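Local atomic coordinates of spindle pole body-associated protein VIK1 (Saccharomyces cerevisiae, PDB entry 2O0A), a protein that partners the minus-end-directed motor Kar3, recruiting it to microtubules and to the spindle pole body, and with it cross-links antiparallel microtubules. Residues C28-M33 and G48-G53; L99-H104 and N277-I282; K113-K118 and V203-R208. One frame throughout, in Å; residues are numbered along the deposited sequence. Where two conformers were deposited one is given.

Contact 1 (C28-M33 and G48-G53)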
# COMPACT_ATOMS: atom_id res chain seq x y z
N CYS A 28 5.61 7.73 -3.11
CA CYS A 28 6.41 6.98 -2.13
C CYS A 28 6.39 7.74 -0.81
O CYS A 28 6.86 8.88 -0.70
CB CYS A 28 7.83 6.77 -2.63
SG CYS A 28 8.82 5.68 -1.60
N TYR A 29 5.77 7.12 0.19
CA TYR A 29 5.55 7.73 1.48
C TYR A 29 6.26 6.94 2.55
O TYR A 29 6.29 5.72 2.46
CB TYR A 29 4.05 7.72 1.78
CG TYR A 29 3.28 8.73 0.95
CD1 TYR A 29 2.82 9.90 1.54
CD2 TYR A 29 3.01 8.52 -0.42
CE1 TYR A 29 2.11 10.84 0.80
CE2 TYR A 29 2.30 9.46 -1.16
CZ TYR A 29 1.86 10.60 -0.54
OH TYR A 29 1.15 11.55 -1.26
N ALA A 30 6.83 7.63 3.54
CA ALA A 30 7.45 6.94 4.68
C ALA A 30 6.54 7.09 5.88
O ALA A 30 6.12 8.19 6.22
CB ALA A 30 8.83 7.55 4.97
N TYR A 31 6.23 5.97 6.53
CA TYR A 31 5.39 5.96 7.71
C TYR A 31 6.31 5.46 8.82
O TYR A 31 6.69 4.29 8.84
CB TYR A 31 4.22 5.02 7.45
CG TYR A 31 3.05 5.06 8.41
CD1 TYR A 31 2.87 6.11 9.32
CD2 TYR A 31 2.08 4.07 8.36
CE1 TYR A 31 1.77 6.13 10.18
CE2 TYR A 31 0.98 4.08 9.19
CZ TYR A 31 0.82 5.12 10.10
OH TYR A 31 -0.28 5.08 10.93
N VAL A 32 6.67 6.35 9.74
CA VAL A 32 7.87 6.10 10.56
C VAL A 32 7.58 6.05 12.05
O VAL A 32 6.74 6.81 12.54
CB VAL A 32 8.98 7.16 10.27
CG1 VAL A 32 9.34 7.22 8.78
CG2 VAL A 32 8.61 8.54 10.82
N MET A 33 8.26 5.14 12.75
CA MET A 33 8.22 5.10 14.22
C MET A 33 9.55 5.67 14.75
O MET A 33 10.48 4.91 15.02
CB MET A 33 7.98 3.68 14.73
CG MET A 33 6.56 3.23 14.55
SD MET A 33 5.51 3.96 15.81
CE MET A 33 5.22 2.53 16.86
N GLY A 48 9.32 16.44 4.06
CA GLY A 48 9.31 15.03 3.67
C GLY A 48 10.71 14.49 3.43
O GLY A 48 10.98 13.86 2.42
N VAL A 49 11.59 14.75 4.38
CA VAL A 49 12.99 14.36 4.22
C VAL A 49 13.44 13.51 5.41
O VAL A 49 13.13 13.84 6.54
CB VAL A 49 13.91 15.61 4.11
CG1 VAL A 49 15.32 15.19 3.79
CG2 VAL A 49 13.40 16.57 3.04
N ILE A 50 14.15 12.42 5.13
CA ILE A 50 14.88 11.69 6.16
C ILE A 50 16.36 11.73 5.76
O ILE A 50 16.72 11.34 4.65
CB ILE A 50 14.42 10.22 6.29
CG1 ILE A 50 12.92 10.15 6.55
CG2 ILE A 50 15.21 9.50 7.41
CD1 ILE A 50 12.35 8.74 6.51
N THR A 51 17.18 12.25 6.67
CA THR A 51 18.61 12.40 6.42
C THR A 51 19.41 11.52 7.37
O THR A 51 19.19 11.53 8.57
CB THR A 51 19.04 13.86 6.64
OG1 THR A 51 18.33 14.71 5.73
CG2 THR A 51 20.54 14.03 6.40
N GLN A 52 20.35 10.74 6.80
CA GLN A 52 21.28 9.95 7.60
C GLN A 52 22.34 10.88 8.17
O GLN A 52 23.06 11.54 7.43
CB GLN A 52 21.91 8.85 6.75
CG GLN A 52 21.00 7.66 6.48
CD GLN A 52 21.59 6.67 5.48
OE1 GLN A 52 22.45 7.02 4.67
NE2 GLN A 52 21.12 5.43 5.54
N GLY A 53 22.42 10.95 9.50
CA GLY A 53 23.23 11.97 10.19
C GLY A 53 24.74 11.90 10.03
O GLY A 53 25.42 12.92 10.18
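The strands bearing Ala30 and Ile50 exchange no backbone hydrogen bond, and even their closest CA atoms, those of Ala30 and Gly48, are 8.4 Å apart, so the two pieces meet by side chains alone. The fold is that of a kinesin motor domain: strand 27-32 belongs to its large mixed sheet and strand 49-52 is the middle strand of a small three-stranded antiparallel sheet lying beside it. Gly48 and Val49 face Asp44 in a G1 beta bulge where strand 49-52 begins, with Gly48 at a positive phi of 72°.

Beyond the bulge, Ile50 turns its CB toward the large sheet. Its CG1 is anti to the carbonyl carbon (chi1 -55°) and the chain is then extended (chi2 172°), which makes CD1 the leading atom. Val32 reaches out from strand 27-32 to meet it tip to tip, and Ala30, two residues earlier, adds its CB. Leu270 of the adjacent strand 265-270 touches both Val32 and Ile50, and Val64 also packs on Ile50, so the isoleucine is buried between the sheets. A single methyl serves both partners: Ile50 CD1 lies 4.0 Å from Ala30 CB and 4.1 Å from Val32 CG1.

Contact 2 (L99-H104 and N277-I282)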
# COMPACT_ATOMS: atom_id res chain seq x y z
N LEU A 99 5.61 -1.87 2.25
CA LEU A 99 6.85 -2.55 2.65
C LEU A 99 7.02 -2.42 4.15
O LEU A 99 6.96 -1.31 4.71
CB LEU A 99 8.05 -1.91 1.94
CG LEU A 99 8.31 -2.30 0.49
CD1 LEU A 99 7.18 -1.94 -0.44
CD2 LEU A 99 9.61 -1.66 -0.02
N SER A 100 7.24 -3.55 4.80
CA SER A 100 7.37 -3.61 6.26
C SER A 100 8.43 -4.64 6.57
O SER A 100 8.66 -5.53 5.77
CB SER A 100 6.06 -4.06 6.89
OG SER A 100 5.04 -3.05 6.76
N THR A 101 9.07 -4.53 7.73
CA THR A 101 10.03 -5.57 8.13
C THR A 101 9.58 -6.33 9.38
O THR A 101 10.30 -7.21 9.89
CB THR A 101 11.46 -5.00 8.34
OG1 THR A 101 11.41 -3.95 9.31
CG2 THR A 101 12.04 -4.47 7.02
N THR A 102 8.40 -5.98 9.88
CA THR A 102 7.78 -6.64 11.02
C THR A 102 6.32 -6.91 10.69
O THR A 102 5.78 -6.30 9.76
CB THR A 102 7.85 -5.77 12.29
OG1 THR A 102 7.23 -4.50 12.06
CG2 THR A 102 9.30 -5.56 12.72
N PRO A 103 5.68 -7.85 11.42
CA PRO A 103 4.25 -8.11 11.21
C PRO A 103 3.44 -6.82 11.24
O PRO A 103 3.58 -6.01 12.16
CB PRO A 103 3.90 -9.00 12.40
CG PRO A 103 5.16 -9.74 12.68
CD PRO A 103 6.25 -8.73 12.45
N HIS A 104 2.60 -6.64 10.21
CA HIS A 104 1.78 -5.44 10.11
C HIS A 104 0.29 -5.72 9.82
O HIS A 104 -0.35 -5.05 8.98
CB HIS A 104 2.37 -4.51 9.05
CG HIS A 104 3.39 -3.55 9.58
ND1 HIS A 104 3.16 -2.19 9.67
CD2 HIS A 104 4.63 -3.75 10.07
CE1 HIS A 104 4.22 -1.60 10.19
NE2 HIS A 104 5.14 -2.52 10.44
N ASN A 277 18.32 1.42 6.57
CA ASN A 277 19.16 1.92 5.49
C ASN A 277 18.85 1.31 4.12
O ASN A 277 18.87 2.01 3.10
CB ASN A 277 20.64 1.85 5.88
CG ASN A 277 20.97 2.69 7.13
OD1 ASN A 277 20.21 3.57 7.52
ND2 ASN A 277 22.12 2.41 7.74
N LYS A 278 18.56 0.00 4.10
CA LYS A 278 18.16 -0.71 2.89
C LYS A 278 16.83 -0.17 2.36
O LYS A 278 16.69 0.06 1.15
CB LYS A 278 18.04 -2.20 3.17
CG LYS A 278 19.39 -2.90 3.26
CD LYS A 278 19.68 -3.67 2.00
CE LYS A 278 20.54 -4.91 2.27
NZ LYS A 278 21.87 -4.58 2.87
N LEU A 279 15.87 0.03 3.26
CA LEU A 279 14.57 0.58 2.88
C LEU A 279 14.69 2.02 2.35
O LEU A 279 14.01 2.39 1.40
CB LEU A 279 13.53 0.45 4.02
CG LEU A 279 12.72 -0.87 4.07
CD1 LEU A 279 13.58 -2.13 4.19
CD2 LEU A 279 11.63 -0.86 5.15
N LEU A 280 15.59 2.81 2.94
CA LEU A 280 15.85 4.14 2.38
C LEU A 280 16.42 4.03 0.96
O LEU A 280 15.99 4.73 0.06
CB LEU A 280 16.78 4.96 3.29
CG LEU A 280 16.19 5.35 4.65
CD1 LEU A 280 17.30 5.88 5.54
CD2 LEU A 280 15.07 6.39 4.48
N THR A 281 17.38 3.13 0.75
CA THR A 281 17.92 2.93 -0.59
C THR A 281 16.83 2.55 -1.61
O THR A 281 16.79 3.08 -2.72
CB THR A 281 19.06 1.89 -0.58
OG1 THR A 281 20.13 2.41 0.21
CG2 THR A 281 19.56 1.59 -2.00
N ILE A 282 15.94 1.66 -1.21
CA ILE A 282 14.86 1.22 -2.08
C ILE A 282 13.92 2.37 -2.40
O ILE A 282 13.49 2.52 -3.55
CB ILE A 282 14.13 0.01 -1.48
CG1 ILE A 282 15.11 -1.17 -1.44
CG2 ILE A 282 12.88 -0.35 -2.31
CD1 ILE A 282 14.62 -2.39 -0.72
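A chi1 of 57° places Thr101 CG2 trans to the carbonyl carbon and sends this methyl toward Leu279, while OG1 is left between the backbone N and the carbonyl carbon. Leu279, with chi1 at -88° and chi2 at 58°, presents the fork of its two methyls in return. In the kinesin-like motor fold, the turn between strand 94-99 and helix 105-116 probably corresponds, by its place after that strand, to the P-loop of active kinesins; Vik1 has no nucleotide-binding site, and here the turn packs against the C-terminal helix 276-289.

Thr101 and Leu279 approach tip to tip. The threonine methyl rests in the fork, with Thr101 CG2 4.0 Å from Leu279 CD1 and 4.1 Å from Leu279 CD2. The polar branch of Thr101 has a different role, since its OG1 is hydrogen-bonded to Asp272 OD2 in the loop that precedes the helix. Thr101 thus gives its methyl to the helix and its hydroxyl to the loop before it.

Ile282 follows Leu279 by nearly one helical turn and also directs its CB toward the 99-104 segment. Its partner is Leu99, at the end of strand 94-99, whose backbone is hydrogen-bonded to Leu267 and Asn269 of strand 265-270. Ile234 of helix 231-243 touches both Leu99 and Ile282, enclosing this apolar pair within the core. Across the pair, Leu99 CD2 lies 4.2 Å from Ile282 CG2.

Contact 3 (K113-K118 and V203-R208)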
# COMPACT_ATOMS: atom_id res chain seq x y z
N LYS A 113 -11.29 -1.60 7.18
CA LYS A 113 -12.28 -0.78 7.88
C LYS A 113 -12.53 0.54 7.14
O LYS A 113 -13.68 0.98 7.00
CB LYS A 113 -11.81 -0.53 9.31
CG LYS A 113 -11.86 -1.76 10.16
CD LYS A 113 -11.89 -1.42 11.63
CE LYS A 113 -10.50 -1.36 12.22
NZ LYS A 113 -10.60 -1.23 13.71
N PHE A 114 -11.45 1.17 6.68
CA PHE A 114 -11.54 2.41 5.90
C PHE A 114 -12.38 2.23 4.63
O PHE A 114 -13.17 3.10 4.25
CB PHE A 114 -10.12 2.89 5.56
CG PHE A 114 -10.08 3.93 4.48
CD1 PHE A 114 -10.48 5.24 4.77
CD2 PHE A 114 -9.65 3.62 3.20
CE1 PHE A 114 -10.47 6.21 3.79
CE2 PHE A 114 -9.63 4.59 2.20
CZ PHE A 114 -10.06 5.90 2.49
N LEU A 115 -12.20 1.09 3.97
CA LEU A 115 -12.91 0.82 2.72
C LEU A 115 -14.33 0.39 2.96
O LEU A 115 -15.24 0.87 2.27
CB LEU A 115 -12.21 -0.29 1.94
CG LEU A 115 -10.80 0.03 1.48
CD1 LEU A 115 -10.18 -1.19 0.80
CD2 LEU A 115 -10.80 1.26 0.58
N ALA A 116 -14.54 -0.50 3.91
CA ALA A 116 -15.71 -1.36 3.82
C ALA A 116 -16.53 -1.57 5.07
O ALA A 116 -17.44 -2.40 5.07
CB ALA A 116 -15.30 -2.71 3.21
N GLU A 117 -16.27 -0.83 6.14
CA GLU A 117 -17.24 -0.77 7.24
C GLU A 117 -18.61 -0.33 6.69
O GLU A 117 -18.67 0.41 5.72
CB GLU A 117 -16.80 0.19 8.34
CG GLU A 117 -15.65 -0.34 9.20
CD GLU A 117 -15.87 -1.75 9.68
OE1 GLU A 117 -15.07 -2.63 9.31
OE2 GLU A 117 -16.84 -1.98 10.44
N LYS A 118 -19.68 -0.81 7.33
CA LYS A 118 -21.07 -0.53 6.92
C LYS A 118 -21.37 0.96 6.71
O LYS A 118 -22.24 1.29 5.91
CB LYS A 118 -22.05 -1.13 7.94
CG LYS A 118 -23.49 -1.30 7.48
CD LYS A 118 -24.30 -2.15 8.46
CE LYS A 118 -24.67 -1.39 9.74
NZ LYS A 118 -23.54 -1.27 10.70
N VAL A 203 -9.37 -5.95 -4.18
CA VAL A 203 -10.69 -5.45 -3.84
C VAL A 203 -11.32 -4.94 -5.13
O VAL A 203 -10.68 -4.22 -5.90
CB VAL A 203 -10.60 -4.30 -2.79
CG1 VAL A 203 -11.97 -3.67 -2.53
CG2 VAL A 203 -9.98 -4.81 -1.48
N GLN A 204 -12.57 -5.34 -5.40
CA GLN A 204 -13.29 -4.80 -6.55
C GLN A 204 -14.39 -3.88 -6.03
O GLN A 204 -15.09 -4.22 -5.08
CB GLN A 204 -13.93 -5.91 -7.36
CG GLN A 204 -12.95 -6.91 -7.93
CD GLN A 204 -13.69 -8.03 -8.66
OE1 GLN A 204 -14.43 -8.82 -8.06
NE2 GLN A 204 -13.51 -8.08 -9.96
N PHE A 205 -14.53 -2.73 -6.67
CA PHE A 205 -15.59 -1.78 -6.35
C PHE A 205 -16.59 -1.76 -7.52
O PHE A 205 -16.26 -1.24 -8.57
CB PHE A 205 -15.01 -0.37 -6.17
CG PHE A 205 -14.09 -0.24 -4.97
CD1 PHE A 205 -14.59 0.14 -3.71
CD2 PHE A 205 -12.72 -0.47 -5.11
CE1 PHE A 205 -13.74 0.25 -2.58
CE2 PHE A 205 -11.86 -0.34 -4.00
CZ PHE A 205 -12.37 0.01 -2.74
N PHE A 206 -17.77 -2.34 -7.32
CA PHE A 206 -18.80 -2.39 -8.36
C PHE A 206 -19.80 -1.27 -8.11
O PHE A 206 -20.49 -1.27 -7.09
CB PHE A 206 -19.55 -3.72 -8.31
CG PHE A 206 -18.74 -4.88 -8.77
CD1 PHE A 206 -18.69 -5.20 -10.13
CD2 PHE A 206 -18.02 -5.64 -7.87
CE1 PHE A 206 -17.95 -6.29 -10.58
CE2 PHE A 206 -17.26 -6.74 -8.32
CZ PHE A 206 -17.23 -7.05 -9.67
N PRO A 207 -19.90 -0.30 -9.04
CA PRO A 207 -20.81 0.81 -8.78
C PRO A 207 -22.26 0.36 -8.70
O PRO A 207 -22.73 -0.43 -9.54
CB PRO A 207 -20.60 1.73 -9.99
CG PRO A 207 -20.08 0.86 -11.05
CD PRO A 207 -19.21 -0.14 -10.34
N ARG A 208 -22.97 0.88 -7.70
CA ARG A 208 -24.38 0.57 -7.52
C ARG A 208 -25.22 1.23 -8.60
O ARG A 208 -24.85 2.28 -9.14
CB ARG A 208 -24.85 1.01 -6.13
CG ARG A 208 -24.18 0.23 -5.00
CD ARG A 208 -24.70 0.62 -3.63
NE ARG A 208 -23.93 -0.03 -2.56
CZ ARG A 208 -24.20 -1.23 -2.04
NH1 ARG A 208 -25.25 -1.93 -2.46
NH2 ARG A 208 -23.42 -1.71 -1.07
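Leu115 makes every contact of this segment with Val203 and Phe205, packing helix 105-116, which follows strand 94-99 and its turn in the kinesin-like motor fold, on strand 197-207 of the large mixed sheet. The segment starts at Lys113, near the end of helix 105-116, where its carbonyl O accepts the backbone N of Glu117 at 3.3 Å. Phe114 follows and faces helix 72-89, its ring edge-to-face with that of His84.

Leu115 then turns its CB toward strand 197-207. With chi1 at -63°, a chi2 of 176° extends the chain to CD1, and CD2 branches off toward Phe205. Leu115 CD1 reaches Val203 CG2 at 4.3 Å, while Leu115 CD2 comes to 3.9 Å from Phe205 CZ. The two side chains cross at about a right angle, and the methyl lies at the ring edge, near its plane. Leu88 of helix 72-89 and Ile128 of the neighbouring strand also pack on Phe205.

The carbonyl oxygens of Leu115 and Ala116 are hydrogen-bonded to Thr120 OG1 and Gln123 NE2, respectively.

With only methyl groups and a ring edge meeting, the contact joins helix to sheet by shape and exclusion of water, without the directional constraint of a hydrogen bond.

None of the three contacts has a hydrogen bond across it, but they join different parts of the motor fold. Contact 1 sets sheet against sheet, contact 2 a strand end and the loop after it against a helix, and contact 3 a helix against a sheet. All touching residues of contacts 1 and 3 are buried; contact 2 includes a partly exposed threonine that pairs a methyl contact with an outside hydroxyl bond. Contacts 1 and 2 adjoin: Ile50 CD1 packs on Leu280 CD2 at 4.1 Å, and Gln52 NE2 makes a weak hydrogen bond to Asn277 OD1. Contact 3, alone in using an aromatic ring, lies about 31 Å from contact 1 between centres, although both reach the large sheet.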